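Local coordinates for geranyltranstransferase (Agrobacterium tumefaciens, PDB 2H8O), which probably catalyses the condensation of geranyl diphosphate with isopentenyl diphosphate to give farnesyl diphosphate, at residues A[33-45]-A[320-332]. Sequence-based numbering, arbitrary orientation.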
ATOM      1  N   ASP A  33     -31.920 -15.494  18.290  1.00 43.02           N
ATOM      2  CA  ASP A  33     -31.576 -14.955  19.643  1.00 42.72           C
ATOM      3  C   ASP A  33     -30.338 -15.645  20.219  1.00 42.50           C
ATOM      4  O   ASP A  33     -29.317 -14.996  20.426  1.00 42.27           O
ATOM      5  CB  ASP A  33     -32.755 -15.093  20.609  1.00 43.20           C
ATOM      6  CG  ASP A  33     -32.541 -14.331  21.913  1.00 43.54           C
ATOM      7  OD1 ASP A  33     -31.692 -13.415  21.932  1.00 45.11           O
ATOM      8  OD2 ASP A  33     -33.235 -14.644  22.916  1.00 45.51           O
ATOM      9  N   ALA A  34     -30.434 -16.947  20.487  1.00 42.05           N
ATOM     10  CA  ALA A  34     -29.260 -17.744  20.855  1.00 41.69           C
ATOM     11  C   ALA A  34     -28.246 -17.768  19.697  1.00 41.33           C
ATOM     12  O   ALA A  34     -27.033 -17.771  19.924  1.00 41.34           O
ATOM     13  CB  ALA A  34     -29.666 -19.160  21.241  1.00 41.77           C
ATOM     14  N   GLN A  35     -28.745 -17.773  18.461  1.00 40.84           N
ATOM     15  CA  GLN A  35     -27.872 -17.718  17.288  1.00 40.34           C
ATOM     16  C   GLN A  35     -27.214 -16.347  17.165  1.00 39.79           C
ATOM     17  O   GLN A  35     -26.036 -16.256  16.807  1.00 39.82           O
ATOM     18  CB  GLN A  35     -28.647 -18.057  16.012  1.00 40.61           C
ATOM     19  CG  GLN A  35     -27.861 -17.904  14.692  1.00 41.76           C
ATOM     20  CD  GLN A  35     -26.900 -19.063  14.388  1.00 44.43           C
ATOM     21  OE1 GLN A  35     -26.220 -19.591  15.282  1.00 44.55           O
ATOM     22  NE2 GLN A  35     -26.836 -19.453  13.103  1.00 45.28           N
ATOM     23  N   MET A  36     -27.970 -15.284  17.442  1.00 38.88           N
ATOM     24  CA  MET A  36     -27.399 -13.931  17.409  1.00 38.05           C
ATOM     25  C   MET A  36     -26.343 -13.763  18.500  1.00 37.27           C
ATOM     26  O   MET A  36     -25.336 -13.086  18.282  1.00 36.90           O
ATOM     27  CB  MET A  36     -28.486 -12.855  17.524  1.00 38.29           C
ATOM     28  CG  MET A  36     -29.433 -12.796  16.312  1.00 38.58           C
ATOM     29  SD  MET A  36     -28.678 -12.260  14.740  1.00 39.81           S
ATOM     30  CE  MET A  36     -28.004 -13.802  14.115  1.00 38.80           C
ATOM     31  N   THR A  37     -26.557 -14.401  19.648  1.00 35.98           N
ATOM     32  CA  THR A  37     -25.530 -14.461  20.696  1.00 35.36           C
ATOM     33  C   THR A  37     -24.289 -15.201  20.181  1.00 34.46           C
ATOM     34  O   THR A  37     -23.161 -14.782  20.426  1.00 33.69           O
ATOM     35  CB  THR A  37     -26.045 -15.157  21.971  1.00 35.60           C
ATOM     36  OG1 THR A  37     -27.191 -14.457  22.479  1.00 36.98           O
ATOM     37  CG2 THR A  37     -24.971 -15.190  23.042  1.00 35.80           C
ATOM     38  N   ASN A  38     -24.504 -16.300  19.463  1.00 33.31           N
ATOM     39  CA  ASN A  38     -23.395 -17.045  18.871  1.00 32.26           C
ATOM     40  C   ASN A  38     -22.498 -16.130  18.031  1.00 31.11           C
ATOM     41  O   ASN A  38     -21.276 -16.109  18.220  1.00 30.53           O
ATOM     42  CB  ASN A  38     -23.916 -18.210  18.029  1.00 32.82           C
ATOM     43  CG  ASN A  38     -22.831 -19.205  17.656  1.00 33.30           C
ATOM     44  OD1 ASN A  38     -21.939 -19.502  18.446  1.00 36.37           O
ATOM     45  ND2 ASN A  38     -22.931 -19.749  16.451  1.00 36.73           N
ATOM     46  N   PHE A  39     -23.106 -15.359  17.135  1.00 28.73           N
ATOM     47  CA  PHE A  39     -22.351 -14.409  16.329  1.00 28.31           C
ATOM     48  C   PHE A  39     -21.678 -13.331  17.181  1.00 27.36           C
ATOM     49  O   PHE A  39     -20.493 -13.080  17.005  1.00 27.11           O
ATOM     50  CB  PHE A  39     -23.224 -13.739  15.263  1.00 27.52           C
ATOM     51  CG  PHE A  39     -22.571 -12.549  14.636  1.00 27.57           C
ATOM     52  CD1 PHE A  39     -21.640 -12.706  13.629  1.00 26.53           C
ATOM     53  CD2 PHE A  39     -22.837 -11.279  15.097  1.00 27.44           C
ATOM     54  CE1 PHE A  39     -21.022 -11.620  13.060  1.00 27.04           C
ATOM     55  CE2 PHE A  39     -22.205 -10.182  14.539  1.00 27.45           C
ATOM     56  CZ  PHE A  39     -21.300 -10.349  13.524  1.00 27.40           C
ATOM     57  N   GLU A  40     -22.433 -12.696  18.079  1.00 26.82           N
ATOM     58  CA  GLU A  40     -21.912 -11.542  18.834  1.00 26.34           C
ATOM     59  C   GLU A  40     -20.708 -11.963  19.653  1.00 25.31           C
ATOM     60  O   GLU A  40     -19.719 -11.230  19.750  1.00 24.56           O
ATOM     61  CB  GLU A  40     -22.975 -10.973  19.773  1.00 27.38           C
ATOM     62  CG  GLU A  40     -24.250 -10.478  19.076  1.00 31.37           C
ATOM     63  CD  GLU A  40     -24.372  -8.968  19.055  1.00 37.04           C
ATOM     64  OE1 GLU A  40     -23.747  -8.346  18.167  1.00 42.01           O
ATOM     65  OE2 GLU A  40     -25.103  -8.408  19.909  1.00 38.86           O
ATOM     66  N   THR A  41     -20.808 -13.144  20.250  1.00 23.04           N
ATOM     67  CA  THR A  41     -19.744 -13.701  21.069  1.00 22.46           C
ATOM     68  C   THR A  41     -18.508 -14.012  20.226  1.00 21.26           C
ATOM     69  O   THR A  41     -17.385 -13.657  20.612  1.00 21.08           O
ATOM     70  CB  THR A  41     -20.241 -14.971  21.822  1.00 22.21           C
ATOM     71  OG1 THR A  41     -21.281 -14.603  22.738  1.00 23.67           O
ATOM     72  CG2 THR A  41     -19.127 -15.632  22.627  1.00 22.04           C
ATOM     73  N   ARG A  42     -18.695 -14.655  19.080  1.00 20.94           N
ATOM     74  CA  ARG A  42     -17.567 -14.937  18.200  1.00 20.59           C
ATOM     75  C   ARG A  42     -16.969 -13.654  17.635  1.00 20.36           C
ATOM     76  O   ARG A  42     -15.762 -13.572  17.451  1.00 19.57           O
ATOM     77  CB  ARG A  42     -17.958 -15.895  17.077  1.00 20.61           C
ATOM     78  CG  ARG A  42     -16.792 -16.277  16.159  1.00 22.40           C
ATOM     79  CD  ARG A  42     -15.636 -16.944  16.885  1.00 25.58           C
ATOM     80  NE  ARG A  42     -16.131 -18.138  17.552  1.00 27.26           N
ATOM     81  CZ  ARG A  42     -16.345 -19.305  16.952  1.00 28.63           C
ATOM     82  NH1 ARG A  42     -16.065 -19.480  15.675  1.00 27.76           N
ATOM     83  NH2 ARG A  42     -16.828 -20.318  17.651  1.00 27.58           N
ATOM     84  N   LEU A  43     -17.811 -12.662  17.335  1.00 19.82           N
ATOM     85  CA  LEU A  43     -17.306 -11.355  16.859  1.00 19.93           C
ATOM     86  C   LEU A  43     -16.340 -10.756  17.888  1.00 19.79           C
ATOM     87  O   LEU A  43     -15.255 -10.285  17.542  1.00 19.37           O
ATOM     88  CB  LEU A  43     -18.460 -10.378  16.577  1.00 19.84           C
ATOM     89  CG  LEU A  43     -18.025  -9.014  16.006  1.00 19.83           C
ATOM     90  CD1 LEU A  43     -17.346  -9.145  14.637  1.00 20.08           C
ATOM     91  CD2 LEU A  43     -19.219  -8.082  15.926  1.00 20.84           C
ATOM     92  N   ARG A  44     -16.758 -10.766  19.146  1.00 19.88           N
ATOM     93  CA  ARG A  44     -15.918 -10.257  20.245  1.00 20.25           C
ATOM     94  C   ARG A  44     -14.650 -11.084  20.433  1.00 19.29           C
ATOM     95  O   ARG A  44     -13.577 -10.520  20.681  1.00 18.69           O
ATOM     96  CB  ARG A  44     -16.696 -10.167  21.555  1.00 20.44           C
ATOM     97  CG  ARG A  44     -17.795  -9.108  21.581  1.00 22.86           C
ATOM     98  CD  ARG A  44     -18.388  -8.888  22.968  1.00 25.52           C
ATOM     99  NE  ARG A  44     -18.630 -10.128  23.716  1.00 29.43           N
ATOM    100  CZ  ARG A  44     -19.794 -10.777  23.799  1.00 30.13           C
ATOM    101  NH1 ARG A  44     -20.895 -10.355  23.178  1.00 29.37           N
ATOM    102  NH2 ARG A  44     -19.844 -11.888  24.512  1.00 29.63           N
ATOM    103  N   GLU A  45     -14.762 -12.407  20.320  1.00 18.42           N
ATOM    104  CA  GLU A  45     -13.605 -13.310  20.438  1.00 18.61           C
ATOM    105  C   GLU A  45     -12.595 -13.059  19.345  1.00 18.21           C
ATOM    106  O   GLU A  45     -11.386 -12.959  19.605  1.00 18.15           O
ATOM    107  CB  GLU A  45     -14.019 -14.788  20.352  1.00 18.72           C
ATOM    108  CG  GLU A  45     -14.726 -15.316  21.528  1.00 20.73           C
ATOM    109  CD  GLU A  45     -15.457 -16.659  21.271  1.00 20.96           C
ATOM    110  OE1 GLU A  45     -15.226 -17.336  20.244  1.00 26.44           O
ATOM    111  OE2 GLU A  45     -16.271 -17.029  22.124  1.00 23.86           O
ATOM    112  N   ALA A 320     -21.553 -23.956   8.614  1.00 19.01           N
ATOM    113  CA  ALA A 320     -21.791 -22.599   8.088  1.00 19.13           C
ATOM    114  C   ALA A 320     -22.630 -21.718   9.036  1.00 18.55           C
ATOM    115  O   ALA A 320     -22.899 -20.567   8.742  1.00 17.47           O
ATOM    116  CB  ALA A 320     -22.452 -22.676   6.694  1.00 19.46           C
ATOM    117  N   ALA A 321     -23.026 -22.242  10.191  1.00 18.88           N
ATOM    118  CA  ALA A 321     -23.928 -21.518  11.097  1.00 18.99           C
ATOM    119  C   ALA A 321     -23.418 -20.140  11.515  1.00 19.34           C
ATOM    120  O   ALA A 321     -24.195 -19.185  11.574  1.00 19.44           O
ATOM    121  CB  ALA A 321     -24.202 -22.354  12.361  1.00 19.99           C
ATOM    122  N   ILE A 322     -22.127 -20.055  11.815  1.00 18.78           N
ATOM    123  CA  ILE A 322     -21.524 -18.791  12.259  1.00 19.28           C
ATOM    124  C   ILE A 322     -21.563 -17.726  11.175  1.00 18.63           C
ATOM    125  O   ILE A 322     -21.917 -16.577  11.434  1.00 18.46           O
ATOM    126  CB  ILE A 322     -20.074 -19.009  12.745  1.00 19.41           C
ATOM    127  CG1 ILE A 322     -20.113 -19.738  14.091  1.00 21.04           C
ATOM    128  CG2 ILE A 322     -19.333 -17.694  12.865  1.00 20.41           C
ATOM    129  CD1 ILE A 322     -18.792 -20.185  14.565  1.00 22.24           C
ATOM    130  N   LEU A 323     -21.188 -18.093   9.961  1.00 18.13           N
ATOM    131  CA  LEU A 323     -21.239 -17.134   8.847  1.00 18.30           C
ATOM    132  C   LEU A 323     -22.662 -16.773   8.470  1.00 18.50           C
ATOM    133  O   LEU A 323     -22.935 -15.632   8.111  1.00 18.92           O
ATOM    134  CB  LEU A 323     -20.490 -17.655   7.634  1.00 17.18           C
ATOM    135  CG  LEU A 323     -18.975 -17.501   7.741  1.00 17.93           C
ATOM    136  CD1 LEU A 323     -18.284 -18.294   6.630  1.00 19.40           C
ATOM    137  CD2 LEU A 323     -18.546 -16.015   7.734  1.00 16.72           C
ATOM    138  N   ILE A 324     -23.568 -17.740   8.533  1.00 19.51           N
ATOM    139  CA  ILE A 324     -24.985 -17.453   8.261  1.00 20.20           C
ATOM    140  C   ILE A 324     -25.537 -16.491   9.325  1.00 20.67           C
ATOM    141  O   ILE A 324     -26.273 -15.559   8.992  1.00 20.55           O
ATOM    142  CB  ILE A 324     -25.799 -18.747   8.144  1.00 21.11           C
ATOM    143  CG1 ILE A 324     -25.420 -19.431   6.830  1.00 20.94           C
ATOM    144  CG2 ILE A 324     -27.314 -18.470   8.195  1.00 20.25           C
ATOM    145  CD1 ILE A 324     -26.002 -20.797   6.669  1.00 21.48           C
ATOM    146  N   ALA A 325     -25.129 -16.677  10.581  1.00 20.65           N
ATOM    147  CA  ALA A 325     -25.514 -15.774  11.679  1.00 20.94           C
ATOM    148  C   ALA A 325     -24.980 -14.361  11.443  1.00 21.26           C
ATOM    149  O   ALA A 325     -25.647 -13.382  11.769  1.00 21.31           O
ATOM    150  CB  ALA A 325     -25.033 -16.304  13.010  1.00 21.17           C
ATOM    151  N   ALA A 326     -23.778 -14.261  10.881  1.00 21.44           N
ATOM    152  CA  ALA A 326     -23.211 -12.961  10.545  1.00 21.78           C
ATOM    153  C   ALA A 326     -24.087 -12.259   9.514  1.00 21.77           C
ATOM    154  O   ALA A 326     -24.369 -11.077   9.646  1.00 21.78           O
ATOM    155  CB  ALA A 326     -21.791 -13.105  10.032  1.00 21.52           C
ATOM    156  N   ALA A 327     -24.525 -12.994   8.501  1.00 22.84           N
ATOM    157  CA  ALA A 327     -25.391 -12.409   7.482  1.00 23.87           C
ATOM    158  C   ALA A 327     -26.665 -11.858   8.127  1.00 24.89           C
ATOM    159  O   ALA A 327     -27.085 -10.739   7.843  1.00 24.47           O
ATOM    160  CB  ALA A 327     -25.726 -13.440   6.379  1.00 23.66           C
ATOM    161  N   ARG A 328     -27.261 -12.637   9.023  1.00 25.96           N
ATOM    162  CA  ARG A 328     -28.475 -12.207   9.700  1.00 27.96           C
ATOM    163  C   ARG A 328     -28.228 -11.023  10.640  1.00 28.58           C
ATOM    164  O   ARG A 328     -29.036 -10.108  10.692  1.00 29.10           O
ATOM    165  CB  ARG A 328     -29.112 -13.375  10.456  1.00 28.15           C
ATOM    166  CG  ARG A 328     -30.625 -13.311  10.492  1.00 30.67           C
ATOM    167  CD  ARG A 328     -31.241 -14.650  10.884  1.00 31.88           C
ATOM    168  NE  ARG A 328     -31.000 -15.001  12.281  1.00 35.84           N
ATOM    169  CZ  ARG A 328     -31.727 -14.568  13.316  1.00 37.37           C
ATOM    170  NH1 ARG A 328     -32.737 -13.715  13.148  1.00 39.86           N
ATOM    171  NH2 ARG A 328     -31.432 -14.976  14.540  1.00 37.83           N
ATOM    172  N   PHE A 329     -27.109 -11.023  11.360  1.00 29.40           N
ATOM    173  CA  PHE A 329     -26.786  -9.904  12.263  1.00 30.45           C
ATOM    174  C   PHE A 329     -26.640  -8.598  11.494  1.00 31.31           C
ATOM    175  O   PHE A 329     -27.227  -7.577  11.869  1.00 31.12           O
ATOM    176  CB  PHE A 329     -25.491 -10.157  13.042  1.00 30.99           C
ATOM    177  CG  PHE A 329     -24.977  -8.941  13.794  1.00 30.90           C
ATOM    178  CD1 PHE A 329     -25.522  -8.583  15.022  1.00 32.49           C
ATOM    179  CD2 PHE A 329     -23.947  -8.163  13.264  1.00 32.49           C
ATOM    180  CE1 PHE A 329     -25.050  -7.465  15.718  1.00 33.37           C
ATOM    181  CE2 PHE A 329     -23.458  -7.040  13.951  1.00 33.81           C
ATOM    182  CZ  PHE A 329     -24.008  -6.694  15.186  1.00 33.51           C
ATOM    183  N   ILE A 330     -25.825  -8.651  10.445  1.00 32.12           N
ATOM    184  CA  ILE A 330     -25.561  -7.503   9.588  1.00 33.41           C
ATOM    185  C   ILE A 330     -26.870  -6.958   9.043  1.00 34.78           C
ATOM    186  O   ILE A 330     -27.154  -5.763   9.165  1.00 35.59           O
ATOM    187  CB  ILE A 330     -24.649  -7.891   8.408  1.00 32.96           C
ATOM    188  CG1 ILE A 330     -23.230  -8.175   8.896  1.00 32.82           C
ATOM    189  CG2 ILE A 330     -24.611  -6.786   7.347  1.00 32.90           C
ATOM    190  CD1 ILE A 330     -22.364  -8.873   7.873  1.00 33.36           C
ATOM    191  N   ALA A 331     -27.682  -7.853   8.487  1.00 35.93           N
ATOM    192  CA  ALA A 331     -28.864  -7.457   7.731  1.00 37.02           C
ATOM    193  C   ALA A 331     -29.971  -6.886   8.601  1.00 38.14           C
ATOM    194  O   ALA A 331     -30.844  -6.189   8.085  1.00 38.75           O
ATOM    195  CB  ALA A 331     -29.396  -8.635   6.935  1.00 36.84           C
ATOM    196  N   GLU A 332     -29.944  -7.185   9.897  1.00 39.29           N
ATOM    197  CA  GLU A 332     -30.978  -6.733  10.827  1.00 40.05           C
ATOM    198  C   GLU A 332     -30.367  -6.112  12.076  1.00 40.63           C
ATOM    199  O   GLU A 332     -29.877  -4.978  12.033  1.00 41.44           O
ATOM    200  CB  GLU A 332     -31.909  -7.895  11.202  1.00 40.52           C
ATOM    201  CG  GLU A 332     -31.490  -8.712  12.427  1.00 41.53           C
ATOM    202  CD  GLU A 332     -32.249 -10.029  12.554  1.00 41.69           C
ATOM    203  OE1 GLU A 332     -32.395 -10.521  13.695  1.00 44.49           O
ATOM    204  OE2 GLU A 332     -32.695 -10.577  11.520  1.00 45.35           O
TER
HETATM  205  O   HOH W   1     -28.803 -17.346  11.717  1.00 47.67           O
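Phe39 and Ala325 mark where helix 34-45 crosses helix 321-331, at -98° and with 8.7 Å between the axes. Within the all-helical fold of polyprenyl synthetases, the start of the first modelled helix thus lies across the last one. The small side chain of Ala325 lets the helices come close: its CB meets Phe39 CB at 3.9 Å and Gln35 CD at 3.6 Å. Phe39 has CG anti to the backbone N (chi1 167°), which carries its ring past Ala325 to Ala326. There Phe39 CE1 touches Ala326 CB at 3.5 Å. Phe329 CB lies over one face of the Phe39 ring in a CH-pi contact, 3.9 Å from the centroid. The two phenyl rings meet obliquely, planes 31° apart. Phe91 of helix 88-99 packs edge-to-face with Phe39, so this ring joins three helices. At one end of the crossing Ile322 CG1 packs on Asn38 ND2, and Ile322 CD1 reaches the guanidinium of Arg42. That group forms salt bridges with Glu45 and with Glu95 of helix 88-99. At the other end Met36 bends at chi2 and chi3, which sets SD over one face of the Arg328 guanidinium. Met36 CE lies 3.4 Å from Ala325 O. A water bridges the segments, accepting from Gln35 NE2 at 3.2 Å and from Arg328 NE at 3.3 Å, and it sits in the guanidinium plane.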